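Local structure of acetyltransferase (Escherichia coli, 7BYY) at residues C71-Y76 with G96-V101; L133-V138 with L172-I177; L140-A145 with G166-F171. The protein probably transfers the acetyl group of acetyl-CoA to the amino group of aminoacyl-tRNAs such as glycyl-tRNA, acting as the toxin of a toxin-antitoxin system. The protein carries 1 engineered substitution. All blocks are in the same frame, centred on the assembly; numbering follows the deposited sequence.

How the contacts relate
From the N terminus, contact 1 comes first: 71-76 and 96-101 pair antiparallel and close a loop of 19 residues. The chain then crosses through helix 114-132 and returns as strand 137-142, parallel to strand 94-105 and next to it. Contact 2 joins the entry to that strand with the end of strand 168-173 and the first turn of helix 174-187. Contact 3, nested inside this loop, continues the same strand pair from Leu140 and Met170 to its far end. Backbone pairs Gly96-Lys136 and Val98-Gly137 link contacts 1 and 2, while Leu100 packs on Leu140 of contact 3. Together they tie four neighbouring strands into one sheet.

Contact 1 of 3, residues C71-Y76 with G96-V101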
loop_
_atom_site.group_PDB
_atom_site.type_symbol
_atom_site.label_atom_id
_atom_site.label_comp_id
_atom_site.label_asym_id
_atom_site.label_seq_id
_atom_site.Cartn_x
_atom_site.Cartn_y
_atom_site.Cartn_z
ATOM N N CYS A 71 -7.536 8.764 12.946
ATOM C CA CYS A 71 -6.808 7.530 12.672
ATOM C C CYS A 71 -5.976 7.730 11.414
ATOM O O CYS A 71 -6.536 7.829 10.319
ATOM C CB CYS A 71 -7.778 6.371 12.511
ATOM S SG CYS A 71 -7.019 4.914 11.816
ATOM N N THR A 72 -4.655 7.774 11.564
ATOM C CA THR A 72 -3.752 7.979 10.440
ATOM C C THR A 72 -2.933 6.721 10.179
ATOM O O THR A 72 -2.576 5.985 11.104
ATOM C CB THR A 72 -2.810 9.162 10.682
ATOM O OG1 THR A 72 -2.076 8.954 11.892
ATOM C CG2 THR A 72 -3.598 10.462 10.790
ATOM N N PHE A 73 -2.625 6.491 8.904
ATOM C CA PHE A 73 -1.958 5.263 8.498
ATOM C C PHE A 73 -1.194 5.513 7.205
ATOM O O PHE A 73 -1.564 6.380 6.408
ATOM C CB PHE A 73 -2.967 4.125 8.317
ATOM C CG PHE A 73 -4.159 4.504 7.486
ATOM C CD1 PHE A 73 -5.246 5.146 8.058
ATOM C CD2 PHE A 73 -4.192 4.217 6.131
ATOM C CE1 PHE A 73 -6.344 5.497 7.294
ATOM C CE2 PHE A 73 -5.288 4.561 5.363
ATOM C CZ PHE A 73 -6.367 5.203 5.946
ATOM N N THR A 74 -0.116 4.753 7.016
ATOM C CA THR A 74 0.755 4.863 5.852
ATOM C C THR A 74 1.027 3.473 5.291
ATOM O O THR A 74 0.538 2.463 5.804
ATOM C CB THR A 74 2.088 5.547 6.197
ATOM O OG1 THR A 74 2.932 4.621 6.895
ATOM C CG2 THR A 74 1.869 6.769 7.071
ATOM N N ALA A 75 1.821 3.425 4.227
ATOM C CA ALA A 75 2.340 2.166 3.714
ATOM C C ALA A 75 3.688 1.870 4.359
ATOM O O ALA A 75 4.458 2.780 4.679
ATOM C CB ALA A 75 2.479 2.207 2.191
ATOM N N TYR A 76 3.969 0.584 4.551
ATOM C CA TYR A 76 5.132 0.184 5.328
ATOM C C TYR A 76 5.530 -1.229 4.931
ATOM O O TYR A 76 4.712 -2.009 4.438
ATOM C CB TYR A 76 4.841 0.268 6.831
ATOM C CG TYR A 76 6.065 0.283 7.715
ATOM C CD1 TYR A 76 7.168 1.062 7.397
ATOM C CD2 TYR A 76 6.111 -0.474 8.878
ATOM C CE1 TYR A 76 8.286 1.079 8.210
ATOM C CE2 TYR A 76 7.222 -0.461 9.698
ATOM C CZ TYR A 76 8.308 0.315 9.359
ATOM O OH TYR A 76 9.417 0.328 10.172
ATOM N N GLY A 96 5.068 -6.607 2.990
ATOM C CA GLY A 96 4.340 -5.361 2.844
ATOM C C GLY A 96 3.094 -5.364 3.705
ATOM O O GLY A 96 2.303 -6.311 3.665
ATOM N N VAL A 97 2.930 -4.306 4.502
ATOM C CA VAL A 97 1.798 -4.167 5.413
ATOM C C VAL A 97 1.328 -2.718 5.403
ATOM O O VAL A 97 1.988 -1.826 4.869
ATOM C CB VAL A 97 2.138 -4.587 6.862
ATOM C CG1 VAL A 97 2.559 -6.052 6.932
ATOM C CG2 VAL A 97 3.206 -3.669 7.444
ATOM N N VAL A 98 0.173 -2.492 6.019
ATOM C CA VAL A 98 -0.317 -1.149 6.297
ATOM C C VAL A 98 -0.013 -0.844 7.757
ATOM O O VAL A 98 -0.421 -1.593 8.651
ATOM C CB VAL A 98 -1.818 -1.020 6.003
ATOM C CG1 VAL A 98 -2.360 0.275 6.593
ATOM C CG2 VAL A 98 -2.069 -1.079 4.502
ATOM N N ARG A 99 0.709 0.244 8.007
ATOM C CA ARG A 99 1.057 0.616 9.371
ATOM C C ARG A 99 0.020 1.578 9.935
ATOM O O ARG A 99 -0.311 2.587 9.303
ATOM C CB ARG A 99 2.445 1.253 9.443
ATOM C CG ARG A 99 2.789 1.736 10.845
ATOM C CD ARG A 99 4.181 2.319 10.930
ATOM N NE ARG A 99 4.453 3.225 9.824
ATOM C CZ ARG A 99 5.358 4.197 9.862
ATOM N NH1 ARG A 99 6.076 4.390 10.963
ATOM N NH2 ARG A 99 5.542 4.974 8.798
ATOM N N LEU A 100 -0.489 1.256 11.122
ATOM C CA LEU A 100 -1.331 2.167 11.888
ATOM C C LEU A 100 -0.417 3.001 12.775
ATOM O O LEU A 100 0.204 2.477 13.706
ATOM C CB LEU A 100 -2.355 1.392 12.714
ATOM C CG LEU A 100 -3.482 2.213 13.338
ATOM C CD1 LEU A 100 -4.295 2.878 12.250
ATOM C CD2 LEU A 100 -4.372 1.342 14.208
ATOM N N VAL A 101 -0.312 4.293 12.480
ATOM C CA VAL A 101 0.627 5.145 13.197
ATOM C C VAL A 101 -0.035 5.962 14.302
ATOM O O VAL A 101 0.664 6.413 15.222
ATOM C CB VAL A 101 1.387 6.070 12.221
ATOM C CG1 VAL A 101 1.838 5.286 10.998
ATOM C CG2 VAL A 101 0.532 7.250 11.815
#
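The guanidinium of Arg99 lies flat over one face of the Tyr76 ring, the planes 22° apart and Arg99 CZ 4.5 Å from the centroid of the Tyr76 ring, in a cation-pi stack. The Arg99 chain is extended as far as CD, and the bend at chi3 (46°) swings the group toward strand 71-76, between the Tyr76 ring and Val101. Val101 CG1 lies over the rim of the opposite face, near NE. A threonine suits the spot beside them: Thr74 OG1 accepts a hydrogen bond from Arg99 NH2 at 3.2 Å, the oxygen lying at the edge of the guanidinium and tilted slightly from its plane. Beneath the stack, Tyr76 CB rests on Arg99 CB at 3.7 Å.

Oily bumps fit together on the face shared by Phe73, Ala75, Val98 and Leu100. Leu100 CD1 fills the hollow beside Cys71, touching its SG at 3.4 Å, and also faces Phe73 CB. Val98 CG1 approaches that same CB at 4.3 Å, whereas the Phe73 ring leads away to meet Phe122 and His125. Leu133 of the second subunit packs on Phe73, Ala75 and Val98.

The backbone sets this register. Thr74 with Arg99 and Tyr76 with Val97 are hydrogen-bonded pairs, alternating with the non-hydrogen-bonded pairs Phe73-Leu100 and Ala75-Val98; Val97 N reaches Tyr76 O at 2.9 Å. Such an antiparallel ladder, with one apolar side and one mixed side that carries the Arg99-Tyr76 stack, belongs to the central sheet of the GNAT acetyltransferase fold.

Contact 2 of 3, residues L133-V138 with L172-I177; sequences LPIKGV and LAIQHI
Ile174 grips the turn at Lys136 with both backbone and side chain. Its N-H donates to Lys136 O at 2.8 Å, and its CG2 branch sits close against the carbonyls of Ile135 and Lys136. With CG1 anti to the backbone N (chi1 -177°), the other branch reaches past them, and Ile174 CD1 meets Ile135 CD1 at 4.0 Å, the two side chains crossing at about a right angle. One turn of helix later, Ile177 CD1 touches Val138 CG2 at 3.6 Å, again crosswise. Branched aliphatic residues suit these places because they fill the angle between the helix and the loop and strand start without bringing polar groups into it.

The strands themselves meet through Val138 and Leu172, an antiparallel hydrogen-bonded pair: Val138 N donates to Leu172 O at 2.9 Å and Leu172 N to Val138 O at 3.0 Å. Next to it, Gly137 CA lies 4.1 Å from Ala173 CA and close against Leu172 O, at phi 169° and psi -155°, a backbone shape natural to glycine.

Further out, Phe123 of helix 114-132 packs on Leu172 and Ile177, and Phe122 on Val138. His130 ND1 is hydrogen-bonded to Ile135 N, tying helix 114-132 to the loop. The Lys136 side chain leaves in the other direction, bonding Asn51 O and making a salt bridge to Asp53, both of the second subunit.

Two consequences follow. Ile174 is the first residue of its helix, with Ala173 at the N-cap, so Lys136 O supplies an acceptor to an N-H at the helix start and would be favoured by the partial positive charge there. The buried Lys136 ammonium is balanced by Asp53 across the subunit interface, which would probably keep it protonated.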
loop_
_atom_site.group_PDB
_atom_site.type_symbol
_atom_site.label_atom_id
_atom_site.label_comp_id
_atom_site.label_asym_id
_atom_site.label_seq_id
_atom_site.Cartn_x
_atom_site.Cartn_y
_atom_site.Cartn_z
ATOM N N LEU A 133 -3.862 -3.481 -3.626
ATOM C CA LEU A 133 -2.473 -3.819 -3.355
ATOM C C LEU A 133 -2.414 -4.827 -2.215
ATOM O O LEU A 133 -2.800 -4.509 -1.082
ATOM C CB LEU A 133 -1.670 -2.562 -3.010
ATOM C CG LEU A 133 -0.163 -2.736 -2.812
ATOM C CD1 LEU A 133 0.488 -3.321 -4.056
ATOM C CD2 LEU A 133 0.469 -1.403 -2.449
ATOM N N PRO A 134 -1.939 -6.045 -2.470
ATOM C CA PRO A 134 -1.929 -7.067 -1.417
ATOM C C PRO A 134 -0.980 -6.695 -0.291
ATOM O O PRO A 134 0.138 -6.230 -0.521
ATOM C CB PRO A 134 -1.456 -8.332 -2.148
ATOM C CG PRO A 134 -1.630 -8.033 -3.610
ATOM C CD PRO A 134 -1.410 -6.559 -3.740
ATOM N N ILE A 135 -1.448 -6.899 0.939
ATOM C CA ILE A 135 -0.642 -6.682 2.130
ATOM C C ILE A 135 -0.830 -7.876 3.055
ATOM O O ILE A 135 -1.814 -8.612 2.965
ATOM C CB ILE A 135 -0.992 -5.354 2.841
ATOM C CG1 ILE A 135 -2.481 -5.274 3.197
ATOM C CG2 ILE A 135 -0.615 -4.174 1.964
ATOM C CD1 ILE A 135 -2.856 -5.931 4.508
ATOM N N LYS A 136 0.147 -8.080 3.936
ATOM C CA LYS A 136 0.103 -9.216 4.847
ATOM C C LYS A 136 -0.692 -8.934 6.113
ATOM O O LYS A 136 -1.187 -9.877 6.740
ATOM C CB LYS A 136 1.524 -9.649 5.219
ATOM C CG LYS A 136 2.275 -10.310 4.077
ATOM C CD LYS A 136 1.534 -11.538 3.585
ATOM C CE LYS A 136 2.257 -12.196 2.427
ATOM N NZ LYS A 136 1.703 -13.551 2.162
ATOM N N GLY A 137 -0.835 -7.670 6.495
ATOM C CA GLY A 137 -1.586 -7.340 7.691
ATOM C C GLY A 137 -1.388 -5.885 8.064
ATOM O O GLY A 137 -1.070 -5.051 7.215
ATOM N N VAL A 138 -1.581 -5.599 9.348
ATOM C CA VAL A 138 -1.446 -4.252 9.887
ATOM C C VAL A 138 -0.420 -4.276 11.011
ATOM O O VAL A 138 -0.499 -5.113 11.920
ATOM C CB VAL A 138 -2.794 -3.699 10.385
ATOM C CG1 VAL A 138 -2.583 -2.401 11.152
ATOM C CG2 VAL A 138 -3.738 -3.478 9.216
ATOM N N LEU A 172 -1.249 -7.755 13.174
ATOM C CA LEU A 172 -2.516 -8.450 12.958
ATOM C C LEU A 172 -2.586 -8.851 11.491
ATOM O O LEU A 172 -2.650 -7.983 10.615
ATOM C CB LEU A 172 -3.705 -7.572 13.343
ATOM C CG LEU A 172 -5.092 -8.195 13.180
ATOM C CD1 LEU A 172 -5.214 -9.463 14.014
ATOM C CD2 LEU A 172 -6.169 -7.193 13.560
ATOM N N ALA A 173 -2.579 -10.155 11.225
ATOM C CA ALA A 173 -2.559 -10.646 9.855
ATOM C C ALA A 173 -3.848 -10.273 9.125
ATOM O O ALA A 173 -4.898 -10.041 9.732
ATOM C CB ALA A 173 -2.357 -12.161 9.834
ATOM N N ILE A 174 -3.755 -10.224 7.793
ATOM C CA ILE A 174 -4.893 -9.791 6.986
ATOM C C ILE A 174 -6.016 -10.821 7.024
ATOM O O ILE A 174 -7.195 -10.465 6.907
ATOM C CB ILE A 174 -4.442 -9.496 5.542
ATOM C CG1 ILE A 174 -5.611 -8.966 4.707
ATOM C CG2 ILE A 174 -3.835 -10.737 4.894
ATOM C CD1 ILE A 174 -6.298 -7.762 5.314
ATOM N N GLN A 175 -5.681 -12.103 7.194
ATOM C CA GLN A 175 -6.711 -13.136 7.240
ATOM C C GLN A 175 -7.685 -12.895 8.389
ATOM O O GLN A 175 -8.897 -13.090 8.239
ATOM C CB GLN A 175 -6.064 -14.517 7.363
ATOM C CG GLN A 175 -5.184 -14.909 6.179
ATOM C CD GLN A 175 -3.772 -14.346 6.278
ATOM O OE1 GLN A 175 -3.361 -13.851 7.328
ATOM N NE2 GLN A 175 -3.027 -14.420 5.179
ATOM N N HIS A 176 -7.175 -12.450 9.539
ATOM C CA HIS A 176 -8.043 -12.193 10.682
ATOM C C HIS A 176 -8.845 -10.907 10.514
ATOM O O HIS A 176 -9.947 -10.794 11.060
ATOM C CB HIS A 176 -7.211 -12.145 11.967
ATOM C CG HIS A 176 -6.344 -13.351 12.170
ATOM N ND1 HIS A 176 -5.019 -13.262 12.537
ATOM C CD2 HIS A 176 -6.614 -14.673 12.052
ATOM C CE1 HIS A 176 -4.509 -14.477 12.636
ATOM N NE2 HIS A 176 -5.456 -15.350 12.347
ATOM N N ILE A 177 -8.318 -9.933 9.771
ATOM C CA ILE A 177 -9.070 -8.704 9.538
ATOM C C ILE A 177 -10.255 -8.970 8.619
ATOM O O ILE A 177 -11.366 -8.481 8.859
ATOM C CB ILE A 177 -8.147 -7.611 8.971
ATOM C CG1 ILE A 177 -7.007 -7.321 9.948
ATOM C CG2 ILE A 177 -8.933 -6.344 8.684
ATOM C CD1 ILE A 177 -6.124 -6.178 9.521
#

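Contact 3 of 3, residues L140-A145 with G166-F171; sequences LDADPA and GAVPMF
The far end of the antiparallel ladder between strands 137-142 and 168-173 is built by Leu140 with Met170 and Ala142 with Val168, both hydrogen-bonded pairs. Met170 N reaches Leu140 O at 2.9 Å, and Ala142 N reaches Val168 O at 2.8 Å.

On the face these four residues share, Met170 CB touches Leu140 CD1 at 3.6 Å. The methionine chain then runs along the strand from Leu140 toward Ala142: with CG beside the backbone N (chi1 -53°) and an extended chi2, SD comes to rest on Ala142 CB at 3.7 Å. The short alanine gives the bulky sulfur a low surface to lie on, while Tyr150 and Ile147 of helix 147-151 cover this side.

Asp141 and Pro169 occupy the other face as a non-hydrogen-bonded pair. Proline fits this position, since its nitrogen is not needed for a bond to strand 137-142. The Asp141 carboxylate leans alongside the proline, OD1 lying 4.1 Å from Pro169 CB, and Asp141 CB packs on Ala167 CB at 3.6 Å.

Beyond Ala142 the strand ends in an Asx turn: Asp143 OD1 takes the N-H of Ala145 at 3.2 Å on its anti lone pair, nearly straight at 170°. Pro144 lies near Gly166, which is poorly ordered. Strand 168-173, held between 137-142 and 156-157, gives the antiparallel C-terminal arm of the sheet that is typical of the GNAT fold.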
loop_
_atom_site.group_PDB
_atom_site.type_symbol
_atom_site.label_atom_id
_atom_site.label_comp_id
_atom_site.label_asym_id
_atom_site.label_seq_id
_atom_site.Cartn_x
_atom_site.Cartn_y
_atom_site.Cartn_z
ATOM N N LEU A 140 1.720 -1.886 13.980
ATOM C CA LEU A 140 1.612 -0.670 14.773
ATOM C C LEU A 140 2.607 -0.725 15.922
ATOM O O LEU A 140 3.149 -1.779 16.259
ATOM C CB LEU A 140 0.184 -0.459 15.297
ATOM C CG LEU A 140 -0.497 -1.531 16.151
ATOM C CD1 LEU A 140 -0.126 -1.401 17.619
ATOM C CD2 LEU A 140 -2.001 -1.418 15.982
ATOM N N ASP A 141 2.830 0.437 16.524
ATOM C CA ASP A 141 3.704 0.591 17.685
ATOM C C ASP A 141 2.842 1.158 18.810
ATOM O O ASP A 141 2.586 2.366 18.859
ATOM C CB ASP A 141 4.890 1.493 17.355
ATOM C CG ASP A 141 6.039 0.735 16.712
ATOM O OD1 ASP A 141 6.627 -0.142 17.381
ATOM O OD2 ASP A 141 6.355 1.021 15.536
ATOM N N ALA A 142 2.395 0.290 19.714
ATOM C CA ALA A 142 1.356 0.635 20.674
ATOM C C ALA A 142 1.941 1.290 21.919
ATOM O O ALA A 142 2.871 0.757 22.532
ATOM C CB ALA A 142 0.561 -0.610 21.071
ATOM N N ASP A 143 1.381 2.434 22.291
ATOM C CA ASP A 143 1.700 3.039 23.575
ATOM C C ASP A 143 1.250 2.108 24.700
ATOM O O ASP A 143 0.235 1.416 24.557
ATOM C CB ASP A 143 1.011 4.402 23.701
ATOM C CG ASP A 143 1.582 5.247 24.825
ATOM O OD1 ASP A 143 1.199 5.024 25.996
ATOM O OD2 ASP A 143 2.417 6.132 24.538
ATOM N N PRO A 144 1.985 2.050 25.818
ATOM C CA PRO A 144 1.569 1.168 26.924
ATOM C C PRO A 144 0.134 1.370 27.379
ATOM O O PRO A 144 -0.513 0.405 27.802
ATOM C CB PRO A 144 2.565 1.522 28.037
ATOM C CG PRO A 144 3.782 1.945 27.309
ATOM C CD PRO A 144 3.306 2.654 26.066
ATOM N N ALA A 145 -0.394 2.591 27.291
ATOM C CA ALA A 145 -1.786 2.834 27.644
ATOM C C ALA A 145 -2.766 2.283 26.615
ATOM O O ALA A 145 -3.976 2.477 26.778
ATOM C CB ALA A 145 -2.025 4.332 27.834
ATOM N N GLY A 166 7.759 4.311 24.593
ATOM C CA GLY A 166 7.214 3.099 25.229
ATOM C C GLY A 166 6.607 2.158 24.203
ATOM O O GLY A 166 6.485 0.957 24.510
ATOM N N ALA A 167 6.232 2.684 23.032
ATOM C CA ALA A 167 5.540 1.875 22.002
ATOM C C ALA A 167 6.265 0.550 21.735
ATOM O O ALA A 167 7.505 0.540 21.653
ATOM C CB ALA A 167 5.396 2.685 20.738
ATOM N N VAL A 168 5.470 -0.515 21.591
ATOM C CA VAL A 168 5.885 -1.889 21.316
ATOM C C VAL A 168 5.310 -2.320 19.971
ATOM O O VAL A 168 4.215 -1.876 19.598
ATOM C CB VAL A 168 5.441 -2.847 22.434
ATOM C CG1 VAL A 168 6.306 -2.663 23.675
ATOM C CG2 VAL A 168 3.970 -2.648 22.759
ATOM N N PRO A 169 5.999 -3.169 19.212
ATOM C CA PRO A 169 5.453 -3.601 17.921
ATOM C C PRO A 169 4.340 -4.623 18.098
ATOM O O PRO A 169 4.439 -5.550 18.905
ATOM C CB PRO A 169 6.666 -4.217 17.215
ATOM C CG PRO A 169 7.531 -4.697 18.326
ATOM C CD PRO A 169 7.346 -3.714 19.455
ATOM N N MET A 170 3.265 -4.432 17.337
ATOM C CA MET A 170 2.137 -5.353 17.329
ATOM C C MET A 170 1.705 -5.592 15.888
ATOM O O MET A 170 1.873 -4.727 15.023
ATOM C CB MET A 170 0.957 -4.822 18.164
ATOM C CG MET A 170 1.327 -4.418 19.589
ATOM S SD MET A 170 -0.107 -4.198 20.663
ATOM C CE MET A 170 -0.627 -5.896 20.899
ATOM N N PHE A 171 1.148 -6.775 15.635
ATOM C CA PHE A 171 0.825 -7.198 14.281
ATOM C C PHE A 171 -0.508 -7.932 14.268
ATOM O O PHE A 171 -0.856 -8.641 15.216
ATOM C CB PHE A 171 1.926 -8.100 13.700
ATOM C CG PHE A 171 1.694 -8.503 12.268
ATOM C CD1 PHE A 171 2.012 -7.639 11.231
ATOM C CD2 PHE A 171 1.167 -9.747 11.960
ATOM C CE1 PHE A 171 1.806 -8.008 9.915
ATOM C CE2 PHE A 171 0.957 -10.122 10.644
ATOM C CZ PHE A 171 1.277 -9.252 9.621
#